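PDB 5E2G: beta-lactamase from Burkholderia cenocepacia, which probably hydrolyses beta-lactams to substituted beta-amino acids as a class C serine beta-lactamase, and may act as a D-alanine carboxypeptidase. Local coordinates for residues Tyr197-Thr202 with Pro207-Glu212. Residues are numbered along the deposited sequence; the frame is centred on the assembly and turned at random.
Sequences YAQGYT and PVRMTE
Just beyond the paired strands 200-201 and 207-208, Arg209 lies over one face of the Tyr197 ring, and this is the tightly packed end of the contact. With chi2 and chi3 both near 180°, the extended chain lays Arg209 CD over the ring centre, 3.6 Å from the centroid, a CH-pi contact. Arg209 CZ stands 4.9 Å from that centroid and still over the face, a cation-pi geometry, although the guanidinium plane is turned 68° from the ring. Two backbone carbonyls fix the group's rotation: Arg209 NH2 donates a hydrogen bond to Tyr197 O at 3.1 Å and NE one to Ala198 O at 3.0 Å, both donors lying above the carbonyl planes. In the hairpin itself Val208 N donates to Gly200 O (2.8 Å), the hydrogen-bonded antiparallel pair; in the adjoining non-hydrogen-bonded pair Tyr201 CE2 meets Pro207 CB at 3.5 Å, and Thr202 CG2 packs on Val208 CG1 at 3.5 Å. Toward solvent the contact thins: Pro207 is exposed, and selenomethionine Met210 comes no nearer than 4.3 Å, CB to Tyr197 OH. That hydroxyl is hydrogen-bonded to Glu59 and Arg223, tying the hairpin to the two-stranded sheet of 58-59 and 223-224, while Tyr201 OH is hydrogen-bonded to Lys46 N in the loop after strand 35-42.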
loop_
_atom_site.group_PDB
_atom_site.type_symbol
_atom_site.label_atom_id
_atom_site.label_comp_id
_atom_site.label_asym_id
_atom_site.label_seq_id
_atom_site.Cartn_x
_atom_site.Cartn_y
_atom_site.Cartn_z
ATOM N N TYR A 197 -6.991 -9.263 16.156
ATOM C CA TYR A 197 -6.319 -9.646 14.917
ATOM C C TYR A 197 -7.130 -10.736 14.229
ATOM O O TYR A 197 -7.206 -11.864 14.722
ATOM C CB TYR A 197 -4.902 -10.108 15.250
ATOM C CG TYR A 197 -3.910 -10.239 14.111
ATOM C CD1 TYR A 197 -4.322 -10.366 12.791
ATOM C CD2 TYR A 197 -2.544 -10.257 14.374
ATOM C CE1 TYR A 197 -3.397 -10.505 11.762
ATOM C CE2 TYR A 197 -1.619 -10.393 13.359
ATOM C CZ TYR A 197 -2.049 -10.517 12.056
ATOM O OH TYR A 197 -1.123 -10.653 11.050
ATOM N N ALA A 198 -7.731 -10.406 13.088
ATOM C CA ALA A 198 -8.539 -11.371 12.363
ATOM C C ALA A 198 -7.679 -12.537 11.882
ATOM O O ALA A 198 -6.453 -12.449 11.802
ATOM C CB ALA A 198 -9.235 -10.706 11.178
ATOM N N GLN A 199 -8.337 -13.651 11.570
ATOM C CA GLN A 199 -7.661 -14.810 11.008
ATOM C C GLN A 199 -7.779 -14.773 9.490
ATOM O O GLN A 199 -8.874 -14.591 8.952
ATOM C CB GLN A 199 -8.250 -16.112 11.554
ATOM C CG GLN A 199 -7.704 -17.376 10.887
ATOM C CD GLN A 199 -6.314 -17.772 11.368
ATOM O OE1 GLN A 199 -5.377 -17.869 10.577
ATOM N NE2 GLN A 199 -6.184 -18.028 12.670
ATOM N N GLY A 200 -6.650 -14.924 8.809
ATOM C CA GLY A 200 -6.674 -15.055 7.372
ATOM C C GLY A 200 -6.972 -16.472 6.940
ATOM O O GLY A 200 -6.859 -17.423 7.713
ATOM N N TYR A 201 -7.381 -16.613 5.683
ATOM C CA TYR A 201 -7.732 -17.917 5.146
ATOM C C TYR A 201 -7.246 -18.021 3.715
ATOM O O TYR A 201 -7.530 -17.147 2.890
ATOM C CB TYR A 201 -9.239 -18.148 5.235
ATOM C CG TYR A 201 -9.686 -18.244 6.671
ATOM C CD1 TYR A 201 -10.224 -17.147 7.334
ATOM C CD2 TYR A 201 -9.524 -19.424 7.383
ATOM C CE1 TYR A 201 -10.610 -17.231 8.661
ATOM C CE2 TYR A 201 -9.907 -19.520 8.705
ATOM C CZ TYR A 201 -10.447 -18.424 9.342
ATOM O OH TYR A 201 -10.824 -18.526 10.664
ATOM N N THR A 202 -6.502 -19.084 3.434
ATOM C CA THR A 202 -5.986 -19.309 2.098
ATOM C C THR A 202 -7.139 -19.588 1.140
ATOM O O THR A 202 -8.305 -19.659 1.530
ATOM C CB THR A 202 -4.989 -20.462 2.110
ATOM O OG1 THR A 202 -5.654 -21.652 2.541
ATOM C CG2 THR A 202 -3.874 -20.166 3.079
ATOM N N PRO A 207 -6.628 -21.810 7.605
ATOM C CA PRO A 207 -6.354 -20.563 8.312
ATOM C C PRO A 207 -4.873 -20.252 8.322
ATOM O O PRO A 207 -4.024 -21.145 8.378
ATOM C CB PRO A 207 -6.864 -20.843 9.727
ATOM C CG PRO A 207 -6.708 -22.302 9.876
ATOM C CD PRO A 207 -6.974 -22.901 8.525
ATOM N N VAL A 208 -4.569 -18.958 8.294
ATOM C CA VAL A 208 -3.190 -18.516 8.139
ATOM C C VAL A 208 -3.070 -17.068 8.596
ATOM O O VAL A 208 -3.993 -16.273 8.430
ATOM C CB VAL A 208 -2.734 -18.699 6.673
ATOM C CG1 VAL A 208 -3.583 -17.848 5.732
ATOM C CG2 VAL A 208 -1.273 -18.382 6.522
ATOM N N ARG A 209 -1.935 -16.747 9.218
ATOM C CA ARG A 209 -1.492 -15.369 9.364
ATOM C C ARG A 209 -0.070 -15.285 8.834
ATOM O O ARG A 209 0.422 -16.227 8.201
ATOM C CB ARG A 209 -1.578 -14.873 10.805
ATOM C CG ARG A 209 -2.984 -14.529 11.267
ATOM C CD ARG A 209 -2.977 -13.940 12.662
ATOM N NE ARG A 209 -4.310 -13.886 13.253
ATOM C CZ ARG A 209 -4.831 -14.838 14.020
ATOM N NH1 ARG A 209 -4.130 -15.929 14.292
ATOM N NH2 ARG A 209 -6.053 -14.698 14.514
HETATM N N MSE A 210 0.611 -14.191 9.126
HETATM C CA MSE A 210 1.809 -13.807 8.389
HETATM C C MSE A 210 3.113 -14.489 8.773
HETATM O O MSE A 210 3.429 -14.645 9.956
HETATM C CB MSE A 210 2.006 -12.308 8.552
HETATM C CG MSE A 210 1.827 -11.498 7.315
HETATM SE SE MSE A 210 2.107 -9.680 7.899
HETATM C CE MSE A 210 3.826 -9.906 8.792
ATOM N N THR A 211 3.880 -14.863 7.755
ATOM C CA THR A 211 5.267 -15.268 7.936
ATOM C C THR A 211 6.156 -14.064 7.653
ATOM O O THR A 211 6.002 -13.404 6.621
ATOM C CB THR A 211 5.646 -16.436 7.019
ATOM O OG1 THR A 211 5.709 -15.992 5.660
ATOM C CG2 THR A 211 4.639 -17.558 7.119
ATOM N N GLU A 212 7.085 -13.787 8.569
ATOM C CA GLU A 212 7.856 -12.542 8.564
ATOM C C GLU A 212 9.273 -12.790 8.055
ATOM O O GLU A 212 10.192 -13.056 8.829
ATOM C CB GLU A 212 7.878 -11.935 9.958
ATOM C CG GLU A 212 6.507 -11.627 10.529
ATOM C CD GLU A 212 6.563 -11.273 12.007
ATOM O OE1 GLU A 212 5.680 -10.529 12.493
ATOM O OE2 GLU A 212 7.502 -11.740 12.686
#